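Local coordinates for protein ralf, proline/betaine transporter (Legionella pneumophila, PDB 4D7Q) that probably acts as a guanine-nucleotide exchange factor, here an engineered chimera joining the Sec7 domain of Legionella RalF to the capping domain of Rickettsia RalF, at residues 79-82 / 83-87; 137-140 / 141-145; 157-160 / 161-164; 204-207 / 208-212; 218-221 / 222-226. The protein carries 2 engineered substitutions. One frame throughout, in Å; residues are numbered along the deposited sequence.

Interaction 1 of 5, residues 79-82 / 83-87; sequences LKAF and TSQMN
Thr-83 N bonds Leu-79 O at 2.9 Å, almost straight at 173°, in a regular alpha-helical i to i+4 step that Ser-84 N repeats on Lys-80 O before the spacing slackens toward Gln-85. Gln-85 N still reaches Ala-81 O, but at 3.3 Å and with a bent N-H of 135°, and its approach to Phe-82 O is weak. Ala-81 O takes a second donor, the Ser-84 hydroxyl, with Ser-84 OG to Ala-81 O at 2.8 Å; both donors arrive from the same face of the carbonyl plane. Ser-84 reaches it because OG sits between its own backbone N and carbonyl carbon (chi1 69°), folded back over the preceding turn. The Gln-85 side chain also returns over this turn, its amide lying across the Ala-81 carbonyl, and Gln-85 NE2 comes to 4.0 Å from Ala-81 CB. Leu-79 and Thr-83 run side by side on the buried flank, where Leu-79 CD1 touches Thr-83 OG1 at 3.5 Å. That hydroxyl has its strongest partner in Ser-119 OG of helix 110-127, so the polar group is satisfied among apolar neighbours. Farther on, the Met-86 side chain passes Phe-82 O with Met-86 CG at 3.7 Å. Phe-82 itself stacks on His-53 of helix 44-54, whose NE2 also bonds Phe-82 O, while Thr-83 and Met-86 touch Phe-100 of helix 93-102. This is the C-terminal turn of helix 73-84, fastened between neighbouring helices of the all-helical Sec7 domain from Legionella RalF.

Interaction 2 of 5, residues 137-140 / 141-145; sequences AAYL and LAFQT
Tyr-139 and Phe-143, one helical turn apart, form a T-shaped (edge-to-face) aromatic pair on helix 135-152 of the Legionella-derived Sec7 domain. The edge of Phe-143 is turned to one face of Tyr-139, with ring centroids 5.2 Å apart and planes at 66°. Phe-143 CE2 makes the closest touch, 3.6 Å from Tyr-139 CE1, while Phe-143 CD2 stands over the rim of the tyrosine ring. Tyr-139 CB leans back toward the preceding turn, and the anti chi1 of 175° swings the ring outward and forward again, to where Phe-143 can meet its face. Beneath the rings, Phe-143 N bonds Tyr-139 O nearly straight at 172°, holding the two residues at the i, i+4 spacing the pair needs. Farther out, Tyr-139 OH is hydrogen-bonded to Asp-114 OD1 of helix 110-127, while Phe-257 and Phe-261 of the capping domain meet the Tyr-139 and Phe-143 rings; this junction belongs to the engineered fusion. On another side of the helix, Leu-141 and Thr-145 pack on Phe-93 of helix 93-102. Leu-141 O receives both Thr-145 N and, from above the carbonyl plane, Thr-145 OG1 at 2.7 Å. A water bridges the turn between Leu-140 and Gln-144, donating to Leu-140 O at 3.0 Å and to Gln-144 OE1 at 2.7 Å.

Interaction 3 of 5, residues 157-160 / 161-164; sequences IPEK and NKMT
The Pro-158 ring lies over one face of the Asn-161 amide, Pro-158 CD 3.7 Å from Asn-161 ND2, while Lys-160 NZ comes in the carbonyl plane at the oxygen. There NZ sits on a lone pair of Asn-161 OD1, at 2.8 Å. Lys-160 runs alongside the asparagine: its CG stands between the backbone N and carbonyl carbon (chi1 71°), and a bend at the far end of the chain brings the ammonium round to the amide. The Glu-159 and Lys-162 side chains cross at about a right angle, Glu-159 OE1 3.7 Å from Lys-162 CD. The salt bridge from Glu-159 OE1 to Lys-162 NZ is long, also 3.7 Å. Lys-162 is extended beyond CG and crosses Ile-157, with Lys-162 CE 3.8 Å from the Ile-157 CG2 methyl. The ammonium is hydrogen-bonded elsewhere, to Leu-152 O and Asn-154 O, so this lysine ties the turn back to the end of helix 135-152. Two backbone bonds, Asn-161 N to Pro-158 O and Lys-162 N to Glu-159 O, both 3.1 Å, span three residues each, and their donors stand well above the carbonyl planes. A water donates to Glu-159 O and Lys-162 O, bridging the two carbonyls. Such i to i+3 bonding marks a short 3-10 turn, here on the surface of the Sec7 domain in the loop that leads to helix 165-171, whose N-cap is Thr-164.

Interaction 4 of 5, residues 204-207 / 208-212; sequences DSSP and GYQIN
From Ser-205 to Gln-210 the chain bends at Pro-207 and Gly-208 and doubles back, so that the loop 204-207 passes beside the start of strand 208-214. Gly-208, without a side chain, takes a positive phi (94°) that brings the CB position up against Pro-207 O. The closure is made by Gln-210, whose side chain points back to the loop: Ser-206 N donates to Gln-210 OE1 at 2.9 Å, nearly along the C=O axis. A trans first torsion (chi1 -171°) and an extended chain beyond carry the amide this far. The other end is held by Asn-212, where Gln-210 NE2 meets Asn-212 OD1 at 2.7 Å, in the plane of both amides and almost straight at 171°. Gripped at oxygen and nitrogen, the Gln-210 amide is fixed in its rotation. This strand lies in the antiparallel sheet of the Rickettsia-derived capping domain, between strands 297-303 and 332-334, and Gln-210 pairs by its backbone with Thr-331 and Ser-332. Ser-205 O is bonded by Lys-334 NZ. A water also donates to Gln-210 OE1 at 3.0 Å and bonds Ser-206 OG at 2.8 Å, joining the serine hydroxyl to the same amide oxygen.

Interaction 5 of 5, residues 218-221 / 222-226; sequences NDKT and FKQLN
Asp-219 caps the first turn of helix 220-230 with its carboxylate, Asp-219 OD1 accepting from Phe-222 N at 3.2 Å. Its first torsion (chi1 -163°) sets CG beside the carbonyl carbon, from where the acid reaches the N-H groups at the start of the helix, and Phe-222 N meets OD1 from above the carboxylate plane. Thr-221 N adds a weak bond to the same oxygen. The side chains of Asp-219 and Phe-222 cross at about a right angle, their CB atoms 3.8 Å apart and the carboxylate and ring planes turned 68° from each other. Lys-223 N then bonds Asp-219 O at 2.8 Å, the first regular i to i+4 step, with Lys-223 CB 3.3 Å from Asp-219 O. Lys-220, bent at its third and fourth torsions, lies obliquely across Gln-224, whose CG rests 3.3 Å from Lys-220 O. The helix start, in the Rickettsia-derived capping domain, is pinned to the end of helix 313-325 and the residues just after it: Asp-219 OD2 bonds Thr-328 OG1, OD1 also takes Glu-327 N, and Thr-221 OG1 bonds Ser-325 O. Phe-222 and Asp-219 both rest on Ile-214 at the end of strand 208-214, so the start of the helix is joined both to that strand and to residues 325-328.

Overall arrangement
Interactions 1, 2 and 3 belong to the Sec7 domain, interactions 4 and 5 to the capping domain of the chimera. Interaction 2 is the buried one, built on aromatic packing in the first half of a helix; interactions 1, 4 and 5 are partly buried, and interaction 3 lies on the surface, where charged and amide groups and a water do the work. Interactions 1 and 5 treat opposite ends of helices: a serine hydroxyl on a late carbonyl in one, an aspartate on early N-H groups in the other. Interactions 2 and 3 touch through Gln-144 and Met-163. Strand 208-214 of interaction 4 leads into helix 220-230 of interaction 5, the nearest atoms of the two contacts about 5 Å apart.

Interaction 1 of 5, residues 79-82 / 83-87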
loop_
_atom_site.group_PDB
_atom_site.type_symbol
_atom_site.label_atom_id
_atom_site.label_comp_id
_atom_site.label_asym_id
_atom_site.label_seq_id
_atom_site.Cartn_x
_atom_site.Cartn_y
_atom_site.Cartn_z
ATOM N N LEU A 79 -0.381 -11.551 7.250
ATOM C CA LEU A 79 0.747 -10.634 7.415
ATOM C C LEU A 79 1.389 -10.730 8.838
ATOM O O LEU A 79 2.626 -10.713 8.955
ATOM C CB LEU A 79 0.347 -9.192 7.067
ATOM C CG LEU A 79 1.401 -8.083 7.368
ATOM C CD1 LEU A 79 2.654 -8.254 6.500
ATOM C CD2 LEU A 79 0.779 -6.684 7.212
ATOM N N LYS A 80 0.560 -10.875 9.900
ATOM C CA LYS A 80 1.101 -11.030 11.268
ATOM C C LYS A 80 1.984 -12.296 11.312
ATOM O O LYS A 80 3.091 -12.252 11.837
ATOM C CB LYS A 80 -0.043 -11.109 12.313
ATOM C CG LYS A 80 0.438 -11.199 13.760
ATOM C CD LYS A 80 -0.717 -10.979 14.744
ATOM C CE LYS A 80 -0.369 -11.305 16.185
ATOM N NZ LYS A 80 0.382 -10.204 16.851
ATOM N N ALA A 81 1.512 -13.399 10.689
ATOM C CA ALA A 81 2.263 -14.655 10.650
ATOM C C ALA A 81 3.530 -14.497 9.785
ATOM O O ALA A 81 4.619 -14.886 10.209
ATOM C CB ALA A 81 1.381 -15.776 10.131
ATOM N N PHE A 82 3.397 -13.822 8.631
ATOM C CA PHE A 82 4.485 -13.562 7.689
ATOM C C PHE A 82 5.628 -12.799 8.359
ATOM O O PHE A 82 6.773 -13.234 8.274
ATOM C CB PHE A 82 3.946 -12.789 6.461
ATOM C CG PHE A 82 4.975 -12.442 5.390
ATOM C CD1 PHE A 82 5.257 -13.333 4.357
ATOM C CD2 PHE A 82 5.620 -11.208 5.393
ATOM C CE1 PHE A 82 6.173 -12.993 3.347
ATOM C CE2 PHE A 82 6.559 -10.889 4.413
ATOM C CZ PHE A 82 6.821 -11.779 3.389
ATOM N N THR A 83 5.318 -11.668 9.023
ATOM C CA THR A 83 6.325 -10.835 9.703
ATOM C C THR A 83 6.957 -11.520 10.941
ATOM O O THR A 83 8.165 -11.390 11.141
ATOM C CB THR A 83 5.787 -9.412 9.976
ATOM O OG1 THR A 83 5.231 -8.880 8.769
ATOM C CG2 THR A 83 6.886 -8.449 10.480
ATOM N N SER A 84 6.158 -12.266 11.739
ATOM C CA SER A 84 6.637 -12.978 12.943
ATOM C C SER A 84 7.670 -14.058 12.627
ATOM O O SER A 84 8.492 -14.396 13.483
ATOM C CB SER A 84 5.475 -13.602 13.704
ATOM O OG SER A 84 4.929 -14.678 12.958
ATOM N N GLN A 85 7.639 -14.566 11.388
ATOM C CA GLN A 85 8.548 -15.575 10.862
ATOM C C GLN A 85 9.912 -14.945 10.498
ATOM O O GLN A 85 10.874 -15.661 10.224
ATOM C CB GLN A 85 7.891 -16.287 9.663
ATOM C CG GLN A 85 6.841 -17.342 10.094
ATOM C CD GLN A 85 5.793 -17.692 9.050
ATOM O OE1 GLN A 85 6.018 -17.625 7.832
ATOM N NE2 GLN A 85 4.613 -18.107 9.514
ATOM N N MET A 86 9.999 -13.598 10.508
ATOM C CA MET A 86 11.259 -12.908 10.231
ATOM C C MET A 86 12.016 -12.754 11.539
ATOM O O MET A 86 11.407 -12.518 12.587
ATOM C CB MET A 86 11.032 -11.563 9.547
ATOM C CG MET A 86 10.177 -11.677 8.308
ATOM S SD MET A 86 9.984 -10.085 7.500
ATOM C CE MET A 86 11.517 -10.025 6.563
ATOM N N ASN A 87 13.331 -12.931 11.494
ATOM C CA ASN A 87 14.114 -12.861 12.722
ATOM C C ASN A 87 14.755 -11.495 12.851
ATOM O O ASN A 87 15.686 -11.202 12.116
ATOM C CB ASN A 87 15.132 -14.021 12.796
ATOM C CG ASN A 87 15.943 -14.099 14.083
ATOM O OD1 ASN A 87 15.649 -13.452 15.102
ATOM N ND2 ASN A 87 16.987 -14.913 14.060
#

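Interaction 2 of 5, residues 137-140 / 141-145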
loop_
_atom_site.group_PDB
_atom_site.type_symbol
_atom_site.label_atom_id
_atom_site.label_comp_id
_atom_site.label_asym_id
_atom_site.label_seq_id
_atom_site.Cartn_x
_atom_site.Cartn_y
_atom_site.Cartn_z
ATOM N N ALA A 137 6.761 4.454 18.380
ATOM C CA ALA A 137 8.065 5.104 18.195
ATOM C C ALA A 137 8.781 4.430 17.028
ATOM O O ALA A 137 9.373 5.121 16.204
ATOM C CB ALA A 137 8.907 4.988 19.447
ATOM N N ALA A 138 8.685 3.098 16.921
ATOM C CA ALA A 138 9.282 2.373 15.791
ATOM C C ALA A 138 8.619 2.823 14.486
ATOM O O ALA A 138 9.300 2.983 13.484
ATOM C CB ALA A 138 9.100 0.867 15.973
ATOM N N TYR A 139 7.293 3.045 14.507
ATOM C CA TYR A 139 6.516 3.488 13.337
ATOM C C TYR A 139 6.978 4.875 12.817
ATOM O O TYR A 139 7.235 5.056 11.620
ATOM C CB TYR A 139 5.029 3.450 13.725
ATOM C CG TYR A 139 4.083 3.990 12.679
ATOM C CD1 TYR A 139 3.549 3.159 11.698
ATOM C CD2 TYR A 139 3.711 5.338 12.674
ATOM C CE1 TYR A 139 2.636 3.643 10.758
ATOM C CE2 TYR A 139 2.800 5.832 11.741
ATOM C CZ TYR A 139 2.265 4.982 10.785
ATOM O OH TYR A 139 1.379 5.469 9.862
ATOM N N LEU A 140 7.129 5.830 13.745
ATOM C CA LEU A 140 7.603 7.185 13.484
ATOM C C LEU A 140 9.028 7.157 12.901
ATOM O O LEU A 140 9.288 7.817 11.886
ATOM C CB LEU A 140 7.546 8.018 14.787
ATOM C CG LEU A 140 8.027 9.487 14.590
ATOM C CD1 LEU A 140 6.878 10.394 14.245
ATOM C CD2 LEU A 140 8.733 10.009 15.800
ATOM N N LEU A 141 9.935 6.373 13.540
ATOM C CA LEU A 141 11.312 6.190 13.088
ATOM C C LEU A 141 11.337 5.544 11.721
ATOM O O LEU A 141 12.154 5.946 10.899
ATOM C CB LEU A 141 12.069 5.243 14.029
ATOM C CG LEU A 141 12.677 5.787 15.305
ATOM C CD1 LEU A 141 13.247 4.637 16.113
ATOM C CD2 LEU A 141 13.769 6.836 15.023
ATOM N N ALA A 142 10.486 4.512 11.493
ATOM C CA ALA A 142 10.448 3.806 10.204
ATOM C C ALA A 142 10.171 4.731 9.028
ATOM O O ALA A 142 10.927 4.710 8.051
ATOM C CB ALA A 142 9.451 2.656 10.227
ATOM N N PHE A 143 9.101 5.533 9.114
ATOM C CA PHE A 143 8.762 6.498 8.065
ATOM C C PHE A 143 9.861 7.550 7.893
ATOM O O PHE A 143 10.170 7.935 6.757
ATOM C CB PHE A 143 7.383 7.143 8.307
ATOM C CG PHE A 143 6.269 6.357 7.652
ATOM C CD1 PHE A 143 6.079 6.402 6.270
ATOM C CD2 PHE A 143 5.460 5.500 8.404
ATOM C CE1 PHE A 143 5.084 5.632 5.660
ATOM C CE2 PHE A 143 4.447 4.750 7.790
ATOM C CZ PHE A 143 4.269 4.823 6.427
ATOM N N GLN A 144 10.491 7.969 8.999
ATOM C CA GLN A 144 11.588 8.940 8.902
ATOM C C GLN A 144 12.778 8.359 8.154
ATOM O O GLN A 144 13.391 9.082 7.365
ATOM C CB GLN A 144 12.060 9.437 10.283
ATOM C CG GLN A 144 12.889 10.746 10.213
ATOM C CD GLN A 144 12.057 11.933 9.747
ATOM O OE1 GLN A 144 10.847 12.036 10.007
ATOM N NE2 GLN A 144 12.676 12.855 9.025
ATOM N N THR A 145 13.154 7.094 8.502
ATOM C CA THR A 145 14.303 6.351 7.977
ATOM C C THR A 145 14.144 6.140 6.470
ATOM O O THR A 145 15.085 6.377 5.724
ATOM C CB THR A 145 14.481 5.033 8.770
ATOM O OG1 THR A 145 14.720 5.326 10.145
ATOM C CG2 THR A 145 15.573 4.133 8.216
HETATM O O HOH W 1 9.010 10.809 11.571
#

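Interaction 3 of 5, residues 157-160 / 161-164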
loop_
_atom_site.group_PDB
_atom_site.type_symbol
_atom_site.label_atom_id
_atom_site.label_comp_id
_atom_site.label_asym_id
_atom_site.label_seq_id
_atom_site.Cartn_x
_atom_site.Cartn_y
_atom_site.Cartn_z
ATOM N N ILE A 157 19.897 15.384 -5.464
ATOM C CA ILE A 157 19.472 16.326 -4.429
ATOM C C ILE A 157 20.681 17.085 -3.922
ATOM O O ILE A 157 21.652 16.443 -3.517
ATOM C CB ILE A 157 18.673 15.630 -3.292
ATOM C CG1 ILE A 157 17.288 15.207 -3.823
ATOM C CG2 ILE A 157 18.547 16.560 -2.029
ATOM C CD1 ILE A 157 16.472 14.424 -2.882
ATOM N N PRO A 158 20.665 18.439 -3.941
ATOM C CA PRO A 158 21.848 19.184 -3.455
ATOM C C PRO A 158 22.258 18.775 -2.028
ATOM O O PRO A 158 21.397 18.601 -1.151
ATOM C CB PRO A 158 21.407 20.653 -3.559
ATOM C CG PRO A 158 20.337 20.663 -4.651
ATOM C CD PRO A 158 19.603 19.352 -4.440
ATOM N N GLU A 159 23.568 18.531 -1.817
ATOM C CA GLU A 159 24.118 18.106 -0.520
ATOM C C GLU A 159 23.723 19.070 0.614
ATOM O O GLU A 159 23.411 18.639 1.734
ATOM C CB GLU A 159 25.652 17.956 -0.601
ATOM C CG GLU A 159 26.262 17.123 0.515
ATOM C CD GLU A 159 25.901 15.645 0.567
ATOM O OE1 GLU A 159 25.358 15.109 -0.428
ATOM O OE2 GLU A 159 26.194 15.014 1.607
ATOM N N LYS A 160 23.693 20.368 0.288
ATOM C CA LYS A 160 23.303 21.453 1.176
ATOM C C LYS A 160 21.913 21.273 1.844
ATOM O O LYS A 160 21.720 21.807 2.933
ATOM C CB LYS A 160 23.367 22.792 0.418
ATOM C CG LYS A 160 22.262 22.965 -0.630
ATOM C CD LYS A 160 22.251 24.377 -1.237
ATOM C CE LYS A 160 21.291 24.439 -2.420
ATOM N NZ LYS A 160 19.861 24.291 -2.002
ATOM N N ASN A 161 20.954 20.554 1.198
ATOM C CA ASN A 161 19.592 20.361 1.741
ATOM C C ASN A 161 19.498 19.208 2.709
ATOM O O ASN A 161 18.536 19.121 3.451
ATOM C CB ASN A 161 18.566 20.083 0.617
ATOM C CG ASN A 161 18.476 21.082 -0.491
ATOM O OD1 ASN A 161 19.094 22.143 -0.460
ATOM N ND2 ASN A 161 17.751 20.718 -1.542
ATOM N N LYS A 162 20.444 18.277 2.635
ATOM C CA LYS A 162 20.405 17.012 3.341
ATOM C C LYS A 162 20.547 17.125 4.857
ATOM O O LYS A 162 21.455 17.781 5.352
ATOM C CB LYS A 162 21.366 15.986 2.694
ATOM C CG LYS A 162 20.931 15.609 1.271
ATOM C CD LYS A 162 21.873 14.637 0.582
ATOM C CE LYS A 162 21.435 14.372 -0.846
ATOM N NZ LYS A 162 22.311 13.365 -1.520
ATOM N N MET A 163 19.587 16.513 5.577
ATOM C CA MET A 163 19.512 16.499 7.026
ATOM C C MET A 163 20.774 15.864 7.552
ATOM O O MET A 163 21.212 14.842 7.038
ATOM C CB MET A 163 18.270 15.721 7.492
ATOM C CG MET A 163 17.944 15.920 8.976
ATOM S SD MET A 163 16.413 15.087 9.435
ATOM C CE MET A 163 15.232 16.305 8.990
ATOM N N THR A 164 21.373 16.518 8.524
ATOM C CA THR A 164 22.565 16.090 9.232
ATOM C C THR A 164 22.184 15.299 10.464
ATOM O O THR A 164 21.046 15.188 10.771
ATOM C CB THR A 164 23.356 17.311 9.719
ATOM O OG1 THR A 164 22.539 18.114 10.550
ATOM C CG2 THR A 164 23.816 18.138 8.572
HETATM O O HOH W 2 23.523 19.028 4.431
#

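Interaction 4 of 5, residues 204-207 / 208-212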
loop_
_atom_site.group_PDB
_atom_site.type_symbol
_atom_site.label_atom_id
_atom_site.label_comp_id
_atom_site.label_asym_id
_atom_site.label_seq_id
_atom_site.Cartn_x
_atom_site.Cartn_y
_atom_site.Cartn_z
ATOM N N ASP A 204 4.776 -0.704 -10.243
ATOM C CA ASP A 204 4.693 0.406 -11.192
ATOM C C ASP A 204 3.283 0.961 -11.222
ATOM O O ASP A 204 3.073 2.126 -11.553
ATOM C CB ASP A 204 5.081 -0.077 -12.613
ATOM C CG ASP A 204 6.571 -0.272 -12.836
ATOM O OD1 ASP A 204 7.377 0.502 -12.245
ATOM O OD2 ASP A 204 6.937 -1.166 -13.639
ATOM N N SER A 205 2.312 0.112 -10.900
ATOM C CA SER A 205 0.905 0.458 -10.917
ATOM C C SER A 205 0.189 -0.343 -9.851
ATOM O O SER A 205 0.632 -1.439 -9.484
ATOM C CB SER A 205 0.312 0.158 -12.291
ATOM O OG SER A 205 0.162 -1.241 -12.464
ATOM N N SER A 206 -0.916 0.202 -9.359
ATOM C CA SER A 206 -1.729 -0.434 -8.330
ATOM C C SER A 206 -2.964 -1.142 -8.950
ATOM O O SER A 206 -3.363 -0.762 -10.060
ATOM C CB SER A 206 -2.173 0.616 -7.312
ATOM O OG SER A 206 -1.063 1.075 -6.555
ATOM N N PRO A 207 -3.582 -2.148 -8.245
ATOM C CA PRO A 207 -4.797 -2.797 -8.776
ATOM C C PRO A 207 -5.901 -1.801 -9.125
ATOM O O PRO A 207 -6.107 -0.805 -8.414
ATOM C CB PRO A 207 -5.251 -3.697 -7.609
ATOM C CG PRO A 207 -4.010 -3.976 -6.847
ATOM C CD PRO A 207 -3.227 -2.706 -6.922
ATOM N N GLY A 208 -6.601 -2.092 -10.213
ATOM C CA GLY A 208 -7.685 -1.258 -10.702
ATOM C C GLY A 208 -7.206 -0.266 -11.735
ATOM O O GLY A 208 -6.276 -0.549 -12.494
ATOM N N TYR A 209 -7.839 0.909 -11.755
ATOM C CA TYR A 209 -7.530 1.976 -12.705
ATOM C C TYR A 209 -6.688 3.060 -12.066
ATOM O O TYR A 209 -6.991 3.514 -10.953
ATOM C CB TYR A 209 -8.815 2.587 -13.241
ATOM C CG TYR A 209 -9.790 1.583 -13.807
ATOM C CD1 TYR A 209 -9.604 1.039 -15.077
ATOM C CD2 TYR A 209 -10.955 1.247 -13.113
ATOM C CE1 TYR A 209 -10.535 0.157 -15.627
ATOM C CE2 TYR A 209 -11.885 0.361 -13.648
ATOM C CZ TYR A 209 -11.684 -0.164 -14.914
ATOM O OH TYR A 209 -12.620 -1.033 -15.425
ATOM N N GLN A 210 -5.620 3.452 -12.756
ATOM C CA GLN A 210 -4.698 4.457 -12.236
ATOM C C GLN A 210 -4.465 5.532 -13.267
ATOM O O GLN A 210 -4.319 5.235 -14.444
ATOM C CB GLN A 210 -3.366 3.823 -11.806
ATOM C CG GLN A 210 -2.417 4.787 -11.055
ATOM C CD GLN A 210 -1.235 4.079 -10.443
ATOM O OE1 GLN A 210 -1.342 2.964 -9.950
ATOM N NE2 GLN A 210 -0.088 4.734 -10.412
ATOM N N ILE A 211 -4.462 6.786 -12.814
ATOM C CA ILE A 211 -4.188 7.940 -13.661
ATOM C C ILE A 211 -3.056 8.723 -13.000
ATOM O O ILE A 211 -3.266 9.358 -11.955
ATOM C CB ILE A 211 -5.417 8.829 -13.988
ATOM C CG1 ILE A 211 -6.701 8.002 -14.307
ATOM C CG2 ILE A 211 -5.045 9.798 -15.134
ATOM C CD1 ILE A 211 -8.007 8.868 -14.607
ATOM N N ASN A 212 -1.848 8.636 -13.590
ATOM C CA ASN A 212 -0.678 9.352 -13.084
ATOM C C ASN A 212 -0.608 10.721 -13.696
ATOM O O ASN A 212 -1.200 10.942 -14.744
ATOM C CB ASN A 212 0.607 8.629 -13.461
ATOM C CG ASN A 212 0.805 7.339 -12.754
ATOM O OD1 ASN A 212 0.327 7.137 -11.631
ATOM N ND2 ASN A 212 1.573 6.470 -13.380
HETATM O O HOH W 3 0.532 3.060 -7.668
HETATM O O HOH W 4 -3.586 0.364 -12.556
#

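Interaction 5 of 5, residues 218-221 / 222-226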
loop_
_atom_site.group_PDB
_atom_site.type_symbol
_atom_site.label_atom_id
_atom_site.label_comp_id
_atom_site.label_asym_id
_atom_site.label_seq_id
_atom_site.Cartn_x
_atom_site.Cartn_y
_atom_site.Cartn_z
ATOM N N ASN A 218 -4.802 20.201 -16.246
ATOM C CA ASN A 218 -4.964 19.277 -17.374
ATOM C C ASN A 218 -6.262 18.438 -17.395
ATOM O O ASN A 218 -6.544 17.805 -18.419
ATOM C CB ASN A 218 -3.694 18.404 -17.567
ATOM C CG ASN A 218 -3.420 17.346 -16.498
ATOM O OD1 ASN A 218 -4.297 16.556 -16.091
ATOM N ND2 ASN A 218 -2.150 17.232 -16.101
ATOM N N ASP A 219 -7.047 18.421 -16.279
ATOM C CA ASP A 219 -8.278 17.623 -16.182
ATOM C C ASP A 219 -9.444 18.385 -15.489
ATOM O O ASP A 219 -9.327 18.746 -14.312
ATOM C CB ASP A 219 -7.955 16.305 -15.435
ATOM C CG ASP A 219 -8.974 15.193 -15.596
ATOM O OD1 ASP A 219 -10.180 15.461 -15.424
ATOM O OD2 ASP A 219 -8.563 14.047 -15.849
ATOM N N LYS A 220 -10.571 18.590 -16.211
ATOM C CA LYS A 220 -11.762 19.289 -15.688
ATOM C C LYS A 220 -12.455 18.539 -14.562
ATOM O O LYS A 220 -12.928 19.180 -13.615
ATOM C CB LYS A 220 -12.761 19.675 -16.801
ATOM C CG LYS A 220 -13.768 20.748 -16.375
ATOM C CD LYS A 220 -14.698 21.183 -17.517
ATOM C CE LYS A 220 -16.085 20.585 -17.434
ATOM N NZ LYS A 220 -16.912 21.223 -16.377
ATOM N N THR A 221 -12.499 17.191 -14.640
ATOM C CA THR A 221 -13.085 16.359 -13.582
ATOM C C THR A 221 -12.217 16.417 -12.313
ATOM O O THR A 221 -12.749 16.548 -11.205
ATOM C CB THR A 221 -13.323 14.921 -14.066
ATOM O OG1 THR A 221 -13.915 14.967 -15.363
ATOM C CG2 THR A 221 -14.232 14.129 -13.114
ATOM N N PHE A 222 -10.889 16.324 -12.476
ATOM C CA PHE A 222 -9.990 16.419 -11.332
ATOM C C PHE A 222 -10.004 17.838 -10.754
ATOM O O PHE A 222 -9.997 17.979 -9.525
ATOM C CB PHE A 222 -8.569 15.977 -11.678
ATOM C CG PHE A 222 -7.663 15.871 -10.473
ATOM C CD1 PHE A 222 -7.781 14.806 -9.585
ATOM C CD2 PHE A 222 -6.675 16.821 -10.241
ATOM C CE1 PHE A 222 -6.927 14.697 -8.487
ATOM C CE2 PHE A 222 -5.817 16.708 -9.140
ATOM C CZ PHE A 222 -5.950 15.652 -8.269
ATOM N N LYS A 223 -10.065 18.882 -11.630
ATOM C CA LYS A 223 -10.146 20.292 -11.207
ATOM C C LYS A 223 -11.314 20.475 -10.224
ATOM O O LYS A 223 -11.135 21.042 -9.150
ATOM C CB LYS A 223 -10.336 21.227 -12.415
ATOM C CG LYS A 223 -10.443 22.709 -12.022
ATOM C CD LYS A 223 -11.237 23.537 -13.024
ATOM C CE LYS A 223 -10.373 24.163 -14.089
ATOM N NZ LYS A 223 -11.188 24.853 -15.122
ATOM N N GLN A 224 -12.496 19.962 -10.599
ATOM C CA GLN A 224 -13.718 20.048 -9.808
ATOM C C GLN A 224 -13.613 19.246 -8.511
ATOM O O GLN A 224 -13.900 19.785 -7.440
ATOM C CB GLN A 224 -14.926 19.625 -10.650
ATOM C CG GLN A 224 -15.257 20.632 -11.743
ATOM C CD GLN A 224 -16.436 20.192 -12.552
ATOM O OE1 GLN A 224 -16.312 19.431 -13.514
ATOM N NE2 GLN A 224 -17.612 20.633 -12.154
ATOM N N LEU A 225 -13.143 17.989 -8.597
ATOM C CA LEU A 225 -12.958 17.134 -7.429
ATOM C C LEU A 225 -12.019 17.783 -6.424
ATOM O O LEU A 225 -12.376 17.909 -5.254
ATOM C CB LEU A 225 -12.466 15.730 -7.841
ATOM C CG LEU A 225 -12.123 14.748 -6.716
ATOM C CD1 LEU A 225 -13.338 14.451 -5.824
ATOM C CD2 LEU A 225 -11.541 13.476 -7.277
ATOM N N ASN A 226 -10.857 18.254 -6.899
ATOM C CA ASN A 226 -9.852 18.920 -6.084
ATOM C C ASN A 226 -10.394 20.201 -5.405
ATOM O O ASN A 226 -10.062 20.442 -4.245
ATOM C CB ASN A 226 -8.583 19.188 -6.899
ATOM C CG ASN A 226 -7.518 19.903 -6.115
ATOM O OD1 ASN A 226 -7.034 19.410 -5.091
ATOM N ND2 ASN A 226 -7.168 21.106 -6.548
#